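Local coordinates for transketolase (Campylobacter jejuni, PDB 3L84), which belongs to the transketolase family of thiamine diphosphate-binding proteins and pairs with a second copy of itself, each chain built from three alpha/beta domains, at residues 608-611 with 612-615; 536-539 with 540-544; 8-11 with 12-16; 282-285 with 286-290. One frame throughout, in Å; residues are numbered along the deposited sequence.

Contact 1: residues 608-611 with 612-615; sequences SGKD and KDVF
V614 N donates to K610 O at 3.0 Å and F615 N to D611 O at 2.9 Å, two i to i+4 bonds that start helix 611-617 directly behind its N-cap residue, K610. The K610 carbonyl also accepts weakly from D613 N. Separately, one water accepts from K610 N and donates to D613 OD2 (2.7 Å), bridging the residue before the helix and the carboxylate three positions on. Beside that bridge the K610 chain runs along D613, its CB 3.8 Å from D613 OD2, but K610 NZ stays 6.3 Å from D613 OD2, too far for an ion pair. D611 folds back on its own backbone, CG between N and carbonyl carbon (chi1 58°), which brings OD1 to 2.7 Å from K612 N in a weak, bent bond. V614 turns toward the preceding residues, CG2 packing against K610 O (3.4 Å) and G609 O. D611 O lies obliquely to the F615 ring, 3.5 Å from F615 CD2. The turn follows strand 598-600 in the C-terminal domain and lies at the dimer interface: V614 and F615 rest on I444, D613 and V614 meet L94 of the second subunit, and S608 OG bonds to E448 O and to G100 N of that subunit.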
loop_
_atom_site.group_PDB
_atom_site.type_symbol
_atom_site.label_atom_id
_atom_site.label_comp_id
_atom_site.label_asym_id
_atom_site.label_seq_id
_atom_site.Cartn_x
_atom_site.Cartn_y
_atom_site.Cartn_z
ATOM N N SER A 608 -0.009 -23.215 -2.379
ATOM C CA SER A 608 1.338 -23.626 -2.027
ATOM C C SER A 608 1.646 -24.994 -2.607
ATOM O O SER A 608 1.057 -25.989 -2.207
ATOM C CB SER A 608 1.473 -23.611 -0.484
ATOM O OG SER A 608 2.724 -24.109 -0.080
ATOM N N GLY A 609 2.616 -25.078 -3.500
ATOM C CA GLY A 609 3.047 -26.345 -4.090
ATOM C C GLY A 609 4.172 -26.094 -5.062
ATOM O O GLY A 609 4.539 -24.949 -5.323
ATOM N N LYS A 610 4.775 -27.168 -5.572
ATOM C CA LYS A 610 5.811 -27.019 -6.603
ATOM C C LYS A 610 5.266 -26.278 -7.797
ATOM O O LYS A 610 4.114 -26.503 -8.174
ATOM C CB LYS A 610 6.288 -28.408 -7.008
ATOM C CG LYS A 610 7.019 -29.219 -5.906
ATOM C CD LYS A 610 7.425 -30.605 -6.416
ATOM C CE LYS A 610 8.012 -31.463 -5.282
ATOM N NZ LYS A 610 9.177 -30.850 -4.603
ATOM N N ASP A 611 6.054 -25.397 -8.397
ATOM C CA ASP A 611 5.628 -24.608 -9.526
ATOM C C ASP A 611 4.901 -25.406 -10.602
ATOM O O ASP A 611 3.818 -25.005 -11.027
ATOM C CB ASP A 611 6.793 -23.776 -10.100
ATOM C CG ASP A 611 8.006 -24.585 -10.556
ATOM O OD1 ASP A 611 8.073 -25.833 -10.484
ATOM O OD2 ASP A 611 8.948 -23.873 -11.001
ATOM N N LYS A 612 5.478 -26.517 -11.015
ATOM C CA LYS A 612 4.852 -27.301 -12.095
ATOM C C LYS A 612 3.473 -27.829 -11.653
ATOM O O LYS A 612 2.547 -27.879 -12.470
ATOM C CB LYS A 612 5.766 -28.418 -12.598
ATOM C CG LYS A 612 6.964 -27.920 -13.410
ATOM C CD LYS A 612 7.868 -29.100 -13.781
ATOM C CE LYS A 612 9.152 -28.686 -14.508
ATOM N NZ LYS A 612 10.013 -29.885 -14.821
ATOM N N ASP A 613 3.334 -28.200 -10.387
ATOM C CA ASP A 613 2.057 -28.686 -9.855
ATOM C C ASP A 613 1.005 -27.562 -9.812
ATOM O O ASP A 613 -0.155 -27.766 -10.165
ATOM C CB ASP A 613 2.221 -29.235 -8.442
ATOM C CG ASP A 613 3.067 -30.500 -8.355
ATOM O OD1 ASP A 613 3.372 -31.103 -9.424
ATOM O OD2 ASP A 613 3.395 -30.879 -7.182
ATOM N N VAL A 614 1.452 -26.357 -9.446
ATOM C CA VAL A 614 0.558 -25.218 -9.331
ATOM C C VAL A 614 0.107 -24.784 -10.745
ATOM O O VAL A 614 -1.065 -24.522 -10.962
ATOM C CB VAL A 614 1.190 -24.071 -8.508
ATOM C CG1 VAL A 614 0.260 -22.866 -8.433
ATOM C CG2 VAL A 614 1.491 -24.586 -7.119
ATOM N N PHE A 615 1.021 -24.710 -11.708
ATOM C CA PHE A 615 0.589 -24.340 -13.044
ATOM C C PHE A 615 -0.421 -25.341 -13.604
ATOM O O PHE A 615 -1.384 -24.929 -14.226
ATOM C CB PHE A 615 1.793 -24.183 -13.998
ATOM C CG PHE A 615 2.455 -22.822 -13.977
ATOM C CD1 PHE A 615 1.763 -21.691 -14.342
ATOM C CD2 PHE A 615 3.783 -22.699 -13.634
ATOM C CE1 PHE A 615 2.403 -20.437 -14.342
ATOM C CE2 PHE A 615 4.400 -21.433 -13.635
ATOM C CZ PHE A 615 3.716 -20.347 -13.999
HETATM O O HOH W 1 3.622 -29.790 -4.707
#

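Contact 2: residues 536-539 with 540-544; sequences EVWL and CLESA
W538 leans along the first turns of helix 537-549 and carries its indole over the side chain of E542, one turn on. Its CB leaves the backbone with CG anti to N (chi1 -168°), swinging the ring toward the helix's C-terminal end. From there CD1 and NE1 both come up to E542 CG, NE1 at 3.7 Å, and this methylene sits over the face of the five-membered ring, 4.0 Å from its centroid, as a CH-pi contact. Further out, CE2 and CZ2 pass E542 OE2, with CZ2 3.9 Å away. The bend of E542 at chi2 (-83°), together with chi3, brings its carboxylate almost parallel to the indole, the planes 6° apart. On the six-membered ring, CE3 meets L541 CD1 at 3.7 Å and CZ3 touches the same methyl, the two side chains crossing at about a right angle. L541 also lies alongside V537, whose CG1 reaches that methyl too.

Round the helix, L539 O is gripped twice by S543: N and OG donate to it from opposite faces of the carbonyl plane, OG at 2.8 Å. Helix 537-549 links the parallel strands 528-532 and 554-558, a beta-alpha-beta crossover, with V537 and C540 packing on the first. At its start, E536 OE1 takes a hydrogen bond from A586 N and a salt bridge from R472. S543 OG is thus satisfied inside its own helix and can lie buried against L530 and L625, whereas W538 meets E542 through CG, by dispersion more than polarity.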
loop_
_atom_site.group_PDB
_atom_site.type_symbol
_atom_site.label_atom_id
_atom_site.label_comp_id
_atom_site.label_asym_id
_atom_site.label_seq_id
_atom_site.Cartn_x
_atom_site.Cartn_y
_atom_site.Cartn_z
ATOM N N GLU A 536 3.472 -17.018 -20.264
ATOM C CA GLU A 536 2.430 -17.786 -20.984
ATOM C C GLU A 536 2.589 -17.819 -22.487
ATOM O O GLU A 536 1.831 -18.501 -23.172
ATOM C CB GLU A 536 1.035 -17.261 -20.573
ATOM C CG GLU A 536 0.621 -17.758 -19.213
ATOM C CD GLU A 536 1.493 -17.231 -18.097
ATOM O OE1 GLU A 536 1.377 -16.013 -17.802
ATOM O OE2 GLU A 536 2.294 -18.004 -17.515
ATOM N N VAL A 537 3.577 -17.119 -23.029
ATOM C CA VAL A 537 3.722 -17.078 -24.490
ATOM C C VAL A 537 4.092 -18.445 -25.055
ATOM O O VAL A 537 3.552 -18.895 -26.053
ATOM C CB VAL A 537 4.747 -15.979 -24.929
ATOM C CG1 VAL A 537 5.032 -16.058 -26.448
ATOM C CG2 VAL A 537 4.218 -14.610 -24.588
ATOM N N TRP A 538 5.002 -19.140 -24.399
ATOM C CA TRP A 538 5.427 -20.433 -24.884
ATOM C C TRP A 538 4.264 -21.429 -24.875
ATOM O O TRP A 538 4.094 -22.219 -25.813
ATOM C CB TRP A 538 6.574 -20.927 -23.993
ATOM C CG TRP A 538 7.243 -22.076 -24.572
ATOM C CD1 TRP A 538 7.203 -23.359 -24.115
ATOM C CD2 TRP A 538 8.082 -22.078 -25.746
ATOM N NE1 TRP A 538 7.969 -24.169 -24.932
ATOM C CE2 TRP A 538 8.519 -23.402 -25.933
ATOM C CE3 TRP A 538 8.497 -21.085 -26.653
ATOM C CZ2 TRP A 538 9.362 -23.760 -26.994
ATOM C CZ3 TRP A 538 9.336 -21.430 -27.693
ATOM C CH2 TRP A 538 9.755 -22.761 -27.860
ATOM N N LEU A 539 3.430 -21.384 -23.835
ATOM C CA LEU A 539 2.240 -22.242 -23.789
ATOM C C LEU A 539 1.373 -22.000 -25.024
ATOM O O LEU A 539 0.821 -22.945 -25.612
ATOM C CB LEU A 539 1.448 -21.959 -22.482
ATOM C CG LEU A 539 0.064 -22.571 -22.421
ATOM C CD1 LEU A 539 0.070 -24.083 -22.427
ATOM C CD2 LEU A 539 -0.648 -22.066 -21.154
ATOM N N CYS A 540 1.222 -20.737 -25.401
ATOM C CA CYS A 540 0.433 -20.401 -26.584
ATOM C C CYS A 540 1.107 -20.846 -27.879
ATOM O O CYS A 540 0.428 -21.322 -28.778
ATOM C CB CYS A 540 0.133 -18.924 -26.638
ATOM S SG CYS A 540 -1.027 -18.410 -25.348
ATOM N N LEU A 541 2.427 -20.734 -27.991
ATOM C CA LEU A 541 3.105 -21.239 -29.180
ATOM C C LEU A 541 2.882 -22.762 -29.315
ATOM O O LEU A 541 2.580 -23.275 -30.412
ATOM C CB LEU A 541 4.605 -20.899 -29.160
ATOM C CG LEU A 541 4.907 -19.442 -29.389
ATOM C CD1 LEU A 541 6.366 -19.150 -28.947
ATOM C CD2 LEU A 541 4.666 -19.005 -30.844
ATOM N N GLU A 542 3.082 -23.493 -28.217
ATOM C CA GLU A 542 2.906 -24.935 -28.215
ATOM C C GLU A 542 1.470 -25.307 -28.500
ATOM O O GLU A 542 1.204 -26.270 -29.231
ATOM C CB GLU A 542 3.362 -25.549 -26.886
ATOM C CG GLU A 542 4.880 -25.354 -26.590
ATOM C CD GLU A 542 5.780 -26.370 -27.259
ATOM O OE1 GLU A 542 5.829 -27.521 -26.790
ATOM O OE2 GLU A 542 6.464 -25.996 -28.233
ATOM N N SER A 543 0.527 -24.545 -27.950
ATOM C CA SER A 543 -0.884 -24.824 -28.182
ATOM C C SER A 543 -1.287 -24.540 -29.633
ATOM O O SER A 543 -2.043 -25.297 -30.234
ATOM C CB SER A 543 -1.779 -24.041 -27.228
ATOM O OG SER A 543 -1.520 -24.437 -25.880
ATOM N N ALA A 544 -0.740 -23.475 -30.206
ATOM C CA ALA A 544 -1.008 -23.143 -31.596
ATOM C C ALA A 544 -0.460 -24.246 -32.525
ATOM O O ALA A 544 -1.106 -24.635 -33.481
ATOM C CB ALA A 544 -0.396 -21.802 -31.950
#

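Contact 3: residues 8-11 with 12-16; sequences EQAN and TLRFL
T12 reaches back one turn to E8 in helix 3-24, an alpha-helix of the thiamine diphosphate-binding domain, and makes the familiar intrahelical hydroxyl-to-carbonyl bond. E8 O therefore accepts twice: from T12 N at 2.9 Å and from T12 OG1 at 2.8 Å, the two coming from opposite faces of the carbonyl plane, OG1 well above it. OG1 lies anti to the carbonyl carbon of T12 (chi1 -61°), the rotamer that turns it back toward the preceding turn. The next carbonyls, Q9 O, A10 O and N11 O, take the amides of L13, R14 and F15 in regular helical bonds.

R14, buried, uses all of its guanidinium nitrogens. Its NH1 donates to N11 OD1 at 3.1 Å with an N-H...O angle of 153°, the acceptor at the guanidinium edge but somewhat tilted out of its plane, with the amide and guanidinium planes 63° apart. NH2 bonds to L33 O and forms a salt bridge with D37, and NE donates to K244 O, so the rotation of the group is fixed. E8 and Q9 bond to neighbours beyond the helix: E8 OE1 to S286 OG, Q9 OE1 to Y44 OH, and Q9 NE2 to a bound glycerol. F15 stacks edge-to-face with F274, and its CD2 stands 3.1 Å from N11 O, which lies oblique to the ring.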
loop_
_atom_site.group_PDB
_atom_site.type_symbol
_atom_site.label_atom_id
_atom_site.label_comp_id
_atom_site.label_asym_id
_atom_site.label_seq_id
_atom_site.Cartn_x
_atom_site.Cartn_y
_atom_site.Cartn_z
ATOM N N GLU A 8 5.003 41.524 9.663
ATOM C CA GLU A 8 4.341 41.936 8.444
ATOM C C GLU A 8 4.446 40.866 7.362
ATOM O O GLU A 8 3.475 40.544 6.683
ATOM C CB GLU A 8 4.872 43.272 7.935
ATOM C CG GLU A 8 3.960 43.863 6.840
ATOM C CD GLU A 8 4.532 45.059 6.106
ATOM O OE1 GLU A 8 5.371 44.838 5.199
ATOM O OE2 GLU A 8 4.112 46.206 6.398
ATOM N N GLN A 9 5.638 40.274 7.208
ATOM C CA GLN A 9 5.845 39.193 6.237
ATOM C C GLN A 9 4.947 38.008 6.538
ATOM O O GLN A 9 4.296 37.457 5.632
ATOM C CB GLN A 9 7.325 38.789 6.197
ATOM C CG GLN A 9 8.179 39.783 5.460
ATOM C CD GLN A 9 9.618 39.306 5.389
ATOM O OE1 GLN A 9 10.356 39.398 6.376
ATOM N NE2 GLN A 9 9.994 38.719 4.257
ATOM N N ALA A 10 4.895 37.594 7.794
ATOM C CA ALA A 10 4.076 36.430 8.182
ATOM C C ALA A 10 2.615 36.713 7.941
ATOM O O ALA A 10 1.874 35.862 7.415
ATOM C CB ALA A 10 4.337 36.044 9.634
ATOM N N ASN A 11 2.156 37.905 8.304
ATOM C CA ASN A 11 0.766 38.222 8.091
ATOM C C ASN A 11 0.407 38.362 6.609
ATOM O O ASN A 11 -0.701 38.017 6.210
ATOM C CB ASN A 11 0.377 39.455 8.922
ATOM C CG ASN A 11 0.277 39.126 10.402
ATOM O OD1 ASN A 11 0.043 37.971 10.771
ATOM N ND2 ASN A 11 0.470 40.118 11.261
ATOM N N THR A 12 1.358 38.813 5.796
ATOM C CA THR A 12 1.165 38.851 4.342
ATOM C C THR A 12 0.897 37.437 3.855
ATOM O O THR A 12 -0.042 37.199 3.089
ATOM C CB THR A 12 2.370 39.472 3.626
ATOM O OG1 THR A 12 2.537 40.830 4.091
ATOM C CG2 THR A 12 2.155 39.495 2.104
ATOM N N LEU A 13 1.726 36.489 4.278
ATOM C CA LEU A 13 1.496 35.086 3.913
ATOM C C LEU A 13 0.154 34.582 4.425
ATOM O O LEU A 13 -0.540 33.852 3.704
ATOM C CB LEU A 13 2.622 34.194 4.438
ATOM C CG LEU A 13 4.012 34.314 3.810
ATOM C CD1 LEU A 13 5.066 33.692 4.749
ATOM C CD2 LEU A 13 4.072 33.696 2.409
ATOM N N ARG A 14 -0.205 34.904 5.675
ATOM C CA ARG A 14 -1.487 34.465 6.225
ATOM C C ARG A 14 -2.643 34.943 5.384
ATOM O O ARG A 14 -3.554 34.165 5.058
ATOM C CB ARG A 14 -1.713 35.014 7.635
ATOM C CG ARG A 14 -0.845 34.424 8.733
ATOM C CD ARG A 14 -1.345 34.874 10.104
ATOM N NE ARG A 14 -0.735 34.005 11.075
ATOM C CZ ARG A 14 0.469 34.129 11.593
ATOM N NH1 ARG A 14 1.203 35.212 11.459
ATOM N NH2 ARG A 14 0.941 33.112 12.305
ATOM N N PHE A 15 -2.628 36.213 4.999
ATOM C CA PHE A 15 -3.833 36.770 4.333
ATOM C C PHE A 15 -3.897 36.457 2.846
ATOM O O PHE A 15 -4.992 36.271 2.316
ATOM C CB PHE A 15 -4.025 38.246 4.657
ATOM C CG PHE A 15 -4.171 38.495 6.146
ATOM C CD1 PHE A 15 -5.087 37.742 6.891
ATOM C CD2 PHE A 15 -3.421 39.460 6.793
ATOM C CE1 PHE A 15 -5.227 37.934 8.260
ATOM C CE2 PHE A 15 -3.560 39.652 8.167
ATOM C CZ PHE A 15 -4.447 38.887 8.883
ATOM N N LEU A 16 -2.756 36.268 2.180
ATOM C CA LEU A 16 -2.800 35.701 0.830
ATOM C C LEU A 16 -3.405 34.313 0.870
ATOM O O LEU A 16 -4.289 33.981 0.083
ATOM C CB LEU A 16 -1.399 35.657 0.181
ATOM C CG LEU A 16 -0.794 36.976 -0.292
ATOM C CD1 LEU A 16 0.535 36.713 -0.948
ATOM C CD2 LEU A 16 -1.730 37.715 -1.288
#

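Contact 4: residues 282-285 with 286-290; sequences IPQA and SKIRF
K287 N donates to P283 O at 2.9 Å, the first i to i+4 bond of helix 284-291, for which P283 is the N-cap residue. I288 N follows on Q284 O and R289 N on A285 O, each at 3.0 Å, giving the short alpha-helix of the thiamine diphosphate-binding domain its opening turns. Two side-chain hydrogen bonds leave the helix: S286 OG to E8, R289 NH1 to Y44 OH. K287 NZ has a long, weak ion pair with E291. On the solvent side Q284 bends at chi2 (-66°) and folds its amide across the next turn, OE1 3.7 Å from K287 CD and NE2 3.8 Å from I288 CD1. Those are van der Waals touches between a polar tip and aliphatic chain, with Q284 and K287 running side by side and I288 passing at a slant. Against the body of the domain, P283 rests on T12 and F274, A285 on E8, and F290 on L78 of helix 69-79. I282, still in the loop, packs on H77 and L78 and crosses K287 at about a right angle, its CG2 3.7 Å from K287 CB.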
loop_
_atom_site.group_PDB
_atom_site.type_symbol
_atom_site.label_atom_id
_atom_site.label_comp_id
_atom_site.label_asym_id
_atom_site.label_seq_id
_atom_site.Cartn_x
_atom_site.Cartn_y
_atom_site.Cartn_z
ATOM N N ILE A 282 -0.395 42.949 -0.751
ATOM C CA ILE A 282 1.006 42.765 -0.384
ATOM C C ILE A 282 1.588 44.128 0.010
ATOM O O ILE A 282 1.803 44.998 -0.851
ATOM C CB ILE A 282 1.807 42.129 -1.540
ATOM C CG1 ILE A 282 1.137 40.822 -2.001
ATOM C CG2 ILE A 282 3.276 41.958 -1.094
ATOM C CD1 ILE A 282 1.711 40.180 -3.270
ATOM N N PRO A 283 1.810 44.357 1.317
ATOM C CA PRO A 283 2.393 45.647 1.721
ATOM C C PRO A 283 3.782 45.859 1.161
ATOM O O PRO A 283 4.505 44.884 0.915
ATOM C CB PRO A 283 2.458 45.562 3.250
ATOM C CG PRO A 283 1.669 44.404 3.633
ATOM C CD PRO A 283 1.560 43.489 2.474
ATOM N N GLN A 284 4.159 47.110 0.957
ATOM C CA GLN A 284 5.482 47.435 0.391
ATOM C C GLN A 284 6.695 46.824 1.064
ATOM O O GLN A 284 7.542 46.273 0.378
ATOM C CB GLN A 284 5.686 48.959 0.344
ATOM C CG GLN A 284 5.088 49.594 -0.868
ATOM C CD GLN A 284 5.773 49.174 -2.152
ATOM O OE1 GLN A 284 5.153 48.561 -3.018
ATOM N NE2 GLN A 284 7.053 49.473 -2.278
ATOM N N ALA A 285 6.839 46.949 2.378
ATOM C CA ALA A 285 8.056 46.463 3.042
ATOM C C ALA A 285 8.208 44.971 2.824
ATOM O O ALA A 285 9.305 44.487 2.526
ATOM C CB ALA A 285 8.058 46.811 4.562
ATOM N N SER A 286 7.104 44.236 2.945
ATOM C CA SER A 286 7.103 42.797 2.747
ATOM C C SER A 286 7.356 42.465 1.287
ATOM O O SER A 286 8.100 41.538 0.992
ATOM C CB SER A 286 5.787 42.173 3.220
ATOM O OG SER A 286 5.746 42.173 4.646
ATOM N N LYS A 287 6.750 43.214 0.367
ATOM C CA LYS A 287 6.954 42.984 -1.069
ATOM C C LYS A 287 8.447 43.026 -1.423
ATOM O O LYS A 287 8.979 42.114 -2.055
ATOM C CB LYS A 287 6.188 44.028 -1.891
ATOM C CG LYS A 287 6.292 43.870 -3.405
ATOM C CD LYS A 287 5.736 45.055 -4.176
ATOM C CE LYS A 287 6.293 45.168 -5.608
ATOM N NZ LYS A 287 5.834 44.026 -6.450
ATOM N N ILE A 288 9.108 44.085 -0.977
ATOM C CA ILE A 288 10.517 44.296 -1.289
ATOM C C ILE A 288 11.364 43.234 -0.621
ATOM O O ILE A 288 12.274 42.692 -1.244
ATOM C CB ILE A 288 10.968 45.695 -0.821
ATOM C CG1 ILE A 288 10.242 46.781 -1.603
ATOM C CG2 ILE A 288 12.484 45.895 -0.957
ATOM C CD1 ILE A 288 10.354 48.106 -0.926
ATOM N N ARG A 289 11.096 42.949 0.641
ATOM C CA ARG A 289 11.897 41.982 1.375
ATOM C C ARG A 289 11.773 40.567 0.800
ATOM O O ARG A 289 12.790 39.915 0.542
ATOM C CB ARG A 289 11.542 42.018 2.853
ATOM C CG ARG A 289 12.327 41.039 3.740
ATOM C CD ARG A 289 13.851 41.196 3.690
ATOM N NE ARG A 289 14.374 42.508 4.061
ATOM C CZ ARG A 289 14.646 42.906 5.304
ATOM N NH1 ARG A 289 14.385 42.145 6.367
ATOM N NH2 ARG A 289 15.170 44.105 5.491
ATOM N N PHE A 290 10.560 40.089 0.563
ATOM C CA PHE A 290 10.391 38.780 -0.073
ATOM C C PHE A 290 11.013 38.749 -1.481
ATOM O O PHE A 290 11.667 37.762 -1.835
ATOM C CB PHE A 290 8.911 38.363 -0.162
ATOM C CG PHE A 290 8.336 37.732 1.090
ATOM C CD1 PHE A 290 8.834 36.532 1.580
ATOM C CD2 PHE A 290 7.258 38.311 1.737
ATOM C CE1 PHE A 290 8.252 35.917 2.705
ATOM C CE2 PHE A 290 6.683 37.708 2.814
ATOM C CZ PHE A 290 7.190 36.518 3.303
#

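The four contacts form two pairs at far ends of the chain. Contacts 3 and 4 lie in the thiamine diphosphate-binding domain with centres about 10 Å apart, and they touch: E8 OE1 probably hydrogen-bonds S286 OG at 2.7 Å, while T12 OG1 packs 3.3 Å from P283 CD. Bound glycerol, probably from the crystallisation liquor, is met in both, by Q9 and by R289 O. Contacts 1 and 2 belong to the C-terminal domain, centres about 19 Å apart, joined where F615 CE1 packs 4.0 Å from E536 OE2. Between the pairs, centres are about 65 to 71 Å apart. Contact 1 alone among them meets the second subunit.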